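Local coordinates for protein N5-carboxyaminoimidazole ribonucleotide synthetase (Bacillus anthracis, PDB 3R5H) that probably catalyses the ATP-dependent carboxylation of 5-aminoimidazole ribonucleotide to N5-carboxyaminoimidazole ribonucleotide in purine biosynthesis, at residues Lys15-Ile20 with Val78-Phe83; Leu258-Phe263 with Ile270-Leu275. All blocks are in the same frame, centred on the assembly; numbering follows the deposited sequence.

Contact 1. Residues Lys15-Ile20 with Val78-Phe83. With AIR (5-aminoimidazole ribonucleotide), chain D.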
loop_
_atom_site.group_PDB
_atom_site.type_symbol
_atom_site.label_atom_id
_atom_site.label_comp_id
_atom_site.label_asym_id
_atom_site.label_seq_id
_atom_site.Cartn_x
_atom_site.Cartn_y
_atom_site.Cartn_z
ATOM N N LYS A 15 -0.463 -18.255 -5.741
ATOM C CA LYS A 15 -1.029 -18.428 -7.083
ATOM C C LYS A 15 -0.792 -17.194 -7.983
ATOM O O LYS A 15 -0.409 -16.118 -7.506
ATOM C CB LYS A 15 -2.523 -18.776 -6.996
ATOM C CG LYS A 15 -2.838 -20.117 -6.295
ATOM C CD LYS A 15 -2.049 -21.272 -6.896
ATOM C CE LYS A 15 -2.707 -22.617 -6.604
ATOM N NZ LYS A 15 -2.798 -22.909 -5.141
ATOM N N THR A 16 -1.057 -17.357 -9.279
ATOM C CA THR A 16 -0.889 -16.284 -10.242
ATOM C C THR A 16 -2.212 -15.622 -10.551
ATOM O O THR A 16 -3.191 -16.295 -10.895
ATOM C CB THR A 16 -0.210 -16.812 -11.542
ATOM O OG1 THR A 16 1.073 -17.358 -11.212
ATOM C CG2 THR A 16 -0.028 -15.712 -12.569
ATOM N N ILE A 17 -2.257 -14.296 -10.422
ATOM C CA ILE A 17 -3.412 -13.542 -10.892
ATOM C C ILE A 17 -3.106 -12.970 -12.290
ATOM O O ILE A 17 -2.123 -12.254 -12.478
ATOM C CB ILE A 17 -3.801 -12.409 -9.916
ATOM C CG1 ILE A 17 -4.178 -12.994 -8.544
ATOM C CG2 ILE A 17 -4.953 -11.570 -10.486
ATOM C CD1 ILE A 17 -4.241 -11.969 -7.455
ATOM N N GLY A 18 -3.944 -13.307 -13.256
ATOM C CA GLY A 18 -3.813 -12.797 -14.621
ATOM C C GLY A 18 -4.689 -11.568 -14.811
ATOM O O GLY A 18 -5.867 -11.584 -14.464
ATOM N N ILE A 19 -4.101 -10.486 -15.317
ATOM C CA ILE A 19 -4.839 -9.242 -15.544
ATOM C C ILE A 19 -4.882 -8.901 -17.034
ATOM O O ILE A 19 -3.843 -8.868 -17.712
ATOM C CB ILE A 19 -4.219 -8.060 -14.763
ATOM C CG1 ILE A 19 -4.181 -8.383 -13.251
ATOM C CG2 ILE A 19 -5.008 -6.742 -15.049
ATOM C CD1 ILE A 19 -3.331 -7.411 -12.411
ATOM N N ILE A 20 -6.089 -8.655 -17.541
ATOM C CA ILE A 20 -6.270 -8.187 -18.920
ATOM C C ILE A 20 -6.302 -6.673 -18.935
ATOM O O ILE A 20 -7.267 -6.059 -18.484
ATOM C CB ILE A 20 -7.565 -8.777 -19.575
ATOM C CG1 ILE A 20 -7.473 -10.299 -19.624
ATOM C CG2 ILE A 20 -7.782 -8.196 -20.979
ATOM C CD1 ILE A 20 -8.789 -10.978 -19.783
ATOM N N VAL A 78 -6.387 -17.378 -11.664
ATOM C CA VAL A 78 -7.605 -16.600 -11.737
ATOM C C VAL A 78 -7.333 -15.435 -12.677
ATOM O O VAL A 78 -6.216 -14.913 -12.727
ATOM C CB VAL A 78 -8.087 -16.109 -10.319
ATOM C CG1 VAL A 78 -7.062 -15.196 -9.664
ATOM C CG2 VAL A 78 -9.435 -15.412 -10.409
ATOM N N VAL A 79 -8.356 -15.047 -13.430
ATOM C CA VAL A 79 -8.226 -13.946 -14.378
ATOM C C VAL A 79 -9.208 -12.847 -14.033
ATOM O O VAL A 79 -10.349 -13.120 -13.653
ATOM C CB VAL A 79 -8.457 -14.389 -15.835
ATOM C CG1 VAL A 79 -8.414 -13.170 -16.760
ATOM C CG2 VAL A 79 -7.405 -15.435 -16.250
ATOM N N THR A 80 -8.734 -11.610 -14.158
ATOM C CA THR A 80 -9.564 -10.430 -14.038
ATOM C C THR A 80 -9.154 -9.456 -15.138
ATOM O O THR A 80 -8.207 -9.693 -15.872
ATOM C CB THR A 80 -9.434 -9.777 -12.626
ATOM O OG1 THR A 80 -10.315 -8.649 -12.520
ATOM C CG2 THR A 80 -8.000 -9.327 -12.367
ATOM N N TYR A 81 -9.876 -8.359 -15.238
ATOM C CA TYR A 81 -9.650 -7.399 -16.289
ATOM C C TYR A 81 -9.667 -6.006 -15.673
ATOM O O TYR A 81 -10.350 -5.775 -14.668
ATOM C CB TYR A 81 -10.755 -7.545 -17.363
ATOM C CG TYR A 81 -12.135 -7.314 -16.811
ATOM C CD1 TYR A 81 -12.927 -8.374 -16.374
ATOM C CD2 TYR A 81 -12.638 -6.017 -16.687
ATOM C CE1 TYR A 81 -14.194 -8.147 -15.844
ATOM C CE2 TYR A 81 -13.891 -5.782 -16.151
ATOM C CZ TYR A 81 -14.657 -6.840 -15.734
ATOM O OH TYR A 81 -15.891 -6.577 -15.214
ATOM N N GLU A 82 -8.908 -5.095 -16.274
ATOM C CA GLU A 82 -9.162 -3.660 -16.133
ATOM C C GLU A 82 -9.736 -3.073 -17.442
ATOM O O GLU A 82 -10.452 -2.066 -17.447
ATOM C CB GLU A 82 -7.880 -2.921 -15.712
ATOM C CG GLU A 82 -6.716 -3.121 -16.657
ATOM C CD GLU A 82 -5.970 -1.828 -16.973
ATOM O OE1 GLU A 82 -5.598 -1.097 -16.035
ATOM O OE2 GLU A 82 -5.724 -1.568 -18.167
ATOM N N PHE A 83 -9.417 -3.707 -18.562
ATOM C CA PHE A 83 -9.962 -3.285 -19.843
ATOM C C PHE A 83 -11.363 -3.877 -19.967
ATOM O O PHE A 83 -11.553 -5.084 -19.811
ATOM C CB PHE A 83 -9.053 -3.751 -20.982
ATOM C CG PHE A 83 -9.567 -3.410 -22.349
ATOM C CD1 PHE A 83 -10.032 -4.412 -23.195
ATOM C CD2 PHE A 83 -9.591 -2.088 -22.792
ATOM C CE1 PHE A 83 -10.515 -4.108 -24.484
ATOM C CE2 PHE A 83 -10.079 -1.763 -24.086
ATOM C CZ PHE A 83 -10.534 -2.773 -24.928
HETATM N N1 AIR D . -8.954 2.734 -17.548
HETATM C C2 AIR D . -9.638 1.659 -17.993
HETATM N N3 AIR D . -10.937 1.994 -18.220
HETATM C C4 AIR D . -11.113 3.303 -17.919
HETATM C C5 AIR D . -9.858 3.700 -17.511
HETATM N N6 AIR D . -9.570 4.965 -17.106
HETATM C "C1'" AIR D . -7.511 2.829 -17.180
HETATM C "C2'" AIR D . -6.844 1.486 -17.374
HETATM C "C3'" AIR D . -6.266 1.607 -18.779
HETATM C "C4'" AIR D . -5.765 3.035 -18.765
HETATM O "O4'" AIR D . -6.792 3.731 -18.043
HETATM O "O2'" AIR D . -5.832 1.387 -16.366
HETATM O "O3'" AIR D . -5.243 0.656 -19.096
HETATM C "C5'" AIR D . -5.544 3.609 -20.153
HETATM O "O5'" AIR D . -4.582 4.654 -20.019
HETATM P P AIR D . -3.669 5.153 -21.254
HETATM O O6 AIR D . -4.684 5.519 -22.312
HETATM O O7 AIR D . -2.815 3.956 -21.615
HETATM O O8 AIR D . -2.898 6.309 -20.667
#
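Tyr81 and Phe83 meet Ile20 through their CB atoms while their rings lead away: Phe83 stacks on Tyr63, and Tyr81 OH reaches a weak hydrogen bond with Pro277 O. The flat carboxylate of Glu82, between them in sequence, takes one ribose hydroxyl of 5-aminoimidazole ribonucleotide on each oxygen: ligand O2' donates to Glu82 OE1 (2.5 Å) and ligand O3' to Glu82 OE2, a very short bond of doubtful exact length. With CG between backbone N and carbonyl carbon (chi1 57°) and a bend at chi2, Glu82 CG rests 3.5 Å from Ile20 O. OE2 also accepts from Gly23 N in the turn after strand 16-20, and OE1 from Gly26 N at the start of helix 24-35; these two N-H donors, with the ribose hydroxyls, should fix the carboxylate's rotation. Ile20 O accepts both Glu82 N (2.9 Å) and Phe83 N (3.2 Å), tying the ribose-binding loop to the strand end. Behind it, Gly18 N to Val78 O (2.8 Å) and Thr80 N to Gly18 O (2.9 Å) zip the parallel pair. Ile17 CG1 lies alongside Val78 CG1, whereas on the other face the side chain of Ile20 crosses that of Val79, CD1 lying 3.8 Å from Val79 CG1. In this Rossmann-like sheet, 16-20 runs between 39-44 and outermost 78-81, with helices 24-35 and 294-303 packed on the Ile17, Ile19 and Thr80 face.

Contact 2. Residues Leu258-Phe263 with Ile270-Leu275. With MG (magnesium ion), chain E; ADP (adenosine-5'-diphosphate), chain C.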
loop_
_atom_site.group_PDB
_atom_site.type_symbol
_atom_site.label_atom_id
_atom_site.label_comp_id
_atom_site.label_asym_id
_atom_site.label_seq_id
_atom_site.Cartn_x
_atom_site.Cartn_y
_atom_site.Cartn_z
ATOM N N LEU A 258 -17.652 -2.869 -8.164
ATOM C CA LEU A 258 -18.557 -2.048 -8.958
ATOM C C LEU A 258 -18.509 -0.606 -8.470
ATOM O O LEU A 258 -18.760 -0.324 -7.281
ATOM C CB LEU A 258 -19.982 -2.572 -8.875
ATOM C CG LEU A 258 -21.095 -1.810 -9.602
ATOM C CD1 LEU A 258 -20.943 -1.887 -11.124
ATOM C CD2 LEU A 258 -22.456 -2.330 -9.158
ATOM N N ALA A 259 -18.179 0.298 -9.386
ATOM C CA ALA A 259 -18.270 1.722 -9.119
ATOM C C ALA A 259 -19.613 2.247 -9.617
ATOM O O ALA A 259 -19.972 2.025 -10.777
ATOM C CB ALA A 259 -17.120 2.476 -9.779
ATOM N N VAL A 260 -20.344 2.935 -8.743
ATOM C CA VAL A 260 -21.659 3.487 -9.075
ATOM C C VAL A 260 -21.615 5.005 -9.032
ATOM O O VAL A 260 -21.425 5.616 -7.960
ATOM C CB VAL A 260 -22.767 3.019 -8.102
ATOM C CG1 VAL A 260 -24.170 3.482 -8.621
ATOM C CG2 VAL A 260 -22.720 1.514 -7.894
ATOM N N GLU A 261 -21.784 5.616 -10.193
ATOM C CA GLU A 261 -21.744 7.062 -10.289
ATOM C C GLU A 261 -23.149 7.628 -10.308
ATOM O O GLU A 261 -24.021 7.123 -11.022
ATOM C CB GLU A 261 -20.975 7.493 -11.528
ATOM C CG GLU A 261 -19.480 7.318 -11.378
ATOM C CD GLU A 261 -18.737 7.995 -12.505
ATOM O OE1 GLU A 261 -18.612 7.371 -13.586
ATOM O OE2 GLU A 261 -18.302 9.160 -12.308
ATOM N N MET A 262 -23.337 8.692 -9.531
ATOM C CA MET A 262 -24.668 9.214 -9.205
ATOM C C MET A 262 -24.751 10.746 -9.277
ATOM O O MET A 262 -23.732 11.428 -9.137
ATOM C CB MET A 262 -25.066 8.738 -7.797
ATOM C CG MET A 262 -25.037 7.194 -7.610
ATOM S SD MET A 262 -25.383 6.757 -5.889
ATOM C CE MET A 262 -24.840 5.065 -5.721
ATOM N N PHE A 263 -25.956 11.270 -9.519
ATOM C CA PHE A 263 -26.239 12.704 -9.383
ATOM C C PHE A 263 -27.066 12.896 -8.111
ATOM O O PHE A 263 -28.032 12.180 -7.883
ATOM C CB PHE A 263 -27.035 13.252 -10.575
ATOM C CG PHE A 263 -26.380 13.050 -11.929
ATOM C CD1 PHE A 263 -27.146 12.677 -13.022
ATOM C CD2 PHE A 263 -25.013 13.237 -12.113
ATOM C CE1 PHE A 263 -26.563 12.496 -14.303
ATOM C CE2 PHE A 263 -24.420 13.062 -13.377
ATOM C CZ PHE A 263 -25.204 12.692 -14.473
ATOM N N ILE A 270 -31.441 10.932 -5.675
ATOM C CA ILE A 270 -30.304 10.336 -6.343
ATOM C C ILE A 270 -30.764 9.805 -7.709
ATOM O O ILE A 270 -31.815 9.183 -7.808
ATOM C CB ILE A 270 -29.697 9.175 -5.492
ATOM C CG1 ILE A 270 -29.118 9.676 -4.154
ATOM C CG2 ILE A 270 -28.654 8.352 -6.303
ATOM C CD1 ILE A 270 -27.755 10.398 -4.265
ATOM N N TYR A 271 -29.978 10.072 -8.749
ATOM C CA TYR A 271 -30.130 9.374 -10.019
ATOM C C TYR A 271 -28.829 8.669 -10.344
ATOM O O TYR A 271 -27.753 9.245 -10.195
ATOM C CB TYR A 271 -30.564 10.336 -11.130
ATOM C CG TYR A 271 -31.848 11.041 -10.746
ATOM C CD1 TYR A 271 -31.816 12.291 -10.107
ATOM C CD2 TYR A 271 -33.087 10.430 -10.950
ATOM C CE1 TYR A 271 -32.979 12.927 -9.720
ATOM C CE2 TYR A 271 -34.265 11.056 -10.559
ATOM C CZ TYR A 271 -34.201 12.307 -9.942
ATOM O OH TYR A 271 -35.362 12.939 -9.552
ATOM N N ILE A 272 -28.929 7.405 -10.732
ATOM C CA ILE A 272 -27.753 6.653 -11.144
ATOM C C ILE A 272 -27.358 7.131 -12.540
ATOM O O ILE A 272 -28.161 7.099 -13.463
ATOM C CB ILE A 272 -28.003 5.133 -11.205
ATOM C CG1 ILE A 272 -28.809 4.624 -9.986
ATOM C CG2 ILE A 272 -26.668 4.373 -11.449
ATOM C CD1 ILE A 272 -28.112 4.759 -8.653
ATOM N N ASN A 273 -26.119 7.568 -12.680
ATOM C CA ASN A 273 -25.605 8.024 -13.961
ATOM C C ASN A 273 -24.969 6.872 -14.739
ATOM O O ASN A 273 -25.369 6.586 -15.863
ATOM C CB ASN A 273 -24.587 9.148 -13.734
ATOM C CG ASN A 273 -23.900 9.592 -15.001
ATOM O OD1 ASN A 273 -24.508 9.654 -16.069
ATOM N ND2 ASN A 273 -22.628 9.953 -14.879
ATOM N N GLU A 274 -23.971 6.224 -14.150
ATOM C CA GLU A 274 -23.273 5.142 -14.840
ATOM C C GLU A 274 -22.544 4.190 -13.902
ATOM O O GLU A 274 -22.302 4.495 -12.725
ATOM C CB GLU A 274 -22.346 5.667 -15.971
ATOM C CG GLU A 274 -21.258 6.591 -15.508
ATOM C CD GLU A 274 -20.288 7.008 -16.607
ATOM O OE1 GLU A 274 -19.498 7.965 -16.332
ATOM O OE2 GLU A 274 -20.303 6.391 -17.715
ATOM N N LEU A 275 -22.254 3.008 -14.434
ATOM C CA LEU A 275 -21.608 1.943 -13.707
ATOM C C LEU A 275 -20.309 1.565 -14.390
ATOM O O LEU A 275 -20.203 1.628 -15.630
ATOM C CB LEU A 275 -22.524 0.721 -13.638
ATOM C CG LEU A 275 -23.965 0.913 -13.184
ATOM C CD1 LEU A 275 -24.746 -0.414 -13.239
ATOM C CD2 LEU A 275 -24.000 1.523 -11.769
HETATM MG MG MG E . -18.979 10.059 -16.323
HETATM P PB ADP C . -18.853 10.165 -19.543
HETATM O O1B ADP C . -18.379 10.193 -20.966
HETATM O O2B ADP C . -18.880 8.764 -19.016
HETATM O O3B ADP C . -18.173 11.156 -18.634
HETATM P PA ADP C . -21.376 11.115 -18.479
HETATM O O1A ADP C . -20.669 10.954 -17.158
HETATM O O2A ADP C . -22.685 10.408 -18.720
HETATM O O3A ADP C . -20.380 10.677 -19.676
HETATM O "O5'" ADP C . -21.650 12.679 -18.721
HETATM C "C5'" ADP C . -20.585 13.619 -18.584
HETATM C "C4'" ADP C . -21.028 14.778 -17.707
HETATM O "O4'" ADP C . -22.156 15.436 -18.300
HETATM C "C3'" ADP C . -21.482 14.321 -16.330
HETATM O "O3'" ADP C . -20.410 14.351 -15.387
HETATM C "C2'" ADP C . -22.548 15.328 -15.967
HETATM O "O2'" ADP C . -21.916 16.481 -15.394
HETATM C "C1'" ADP C . -23.127 15.758 -17.295
HETATM N N9 ADP C . -24.385 15.014 -17.549
HETATM C C8 ADP C . -24.510 13.863 -18.244
HETATM N N7 ADP C . -25.800 13.451 -18.293
HETATM C C5 ADP C . -26.529 14.356 -17.631
HETATM C C6 ADP C . -27.956 14.543 -17.301
HETATM N N6 ADP C . -28.908 13.658 -17.702
HETATM N N1 ADP C . -28.279 15.644 -16.564
HETATM C C2 ADP C . -27.375 16.543 -16.139
HETATM N N3 ADP C . -26.069 16.427 -16.411
HETATM C C4 ADP C . -25.595 15.381 -17.134
HETATM O O HOH W 1 -19.093 4.815 -13.312
HETATM O O HOH W 2 -17.061 10.484 -15.271
#
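Glu261 and Glu274 stand side by side on the ATP-grasp hairpin of strands 256-264 and 270-276, which a classic beta bulge interrupts: Asn273 and Glu274 both face Glu261, and Glu261 O accepts from both their N atoms. The two side chains point the same way, their carboxylate planes 19° apart and their OE1 atoms 2.9 Å from each other as two acceptors. Magnesium, bound by Glu274 OE1 at 2.2 Å, probably tempers that repulsion; a water on the metal makes a weak bond to Glu261 OE2, and another water donates to Glu261 OE1 (2.6 Å). On the same face Asn273 CB makes a CH-pi contact over the face of the Phe263 ring, 4.0 Å from its centroid and offset toward the rim, with the amide plane turned 24° from the ring. Phe263 also stacks with Phe193, and its CZ comes 3.8 Å from ADP C4. Across the sheet, Val260 CG1 touches Leu275 CD2 (3.7 Å) and Met262 SD meets Ile270 CG2, against helices 113-122 and 235-251. With CG anti to the backbone N (chi1 174°), Asn273 carries its amide to the nucleotide: ND2 donates, nearly straight, to ADP O1A at 3.2 Å, the same oxygen that binds magnesium.

In the fold
From the N terminus, strand 16-20 opens contact 1, which closes only when strand 78-81 returns beside it, 58 residues later, after the chain has built helix 24-35, strands 39-44 and 57-60 and helix 66-74. The chain then passes through the four-stranded antiparallel sheet and several strands of the larger one before contact 2 closes a short hairpin, 258-263 with 270-275. The two loops follow in series, neither nested nor crossed. Contact 1 ties the preATP-grasp domain together beside 5-aminoimidazole ribonucleotide; contact 2 pairs the outermost strand, 270-276, with 256-264 in the eight-stranded sheet, beside ADP and magnesium. Their centres lie about 25 Å apart, their nearest atoms about 8 Å.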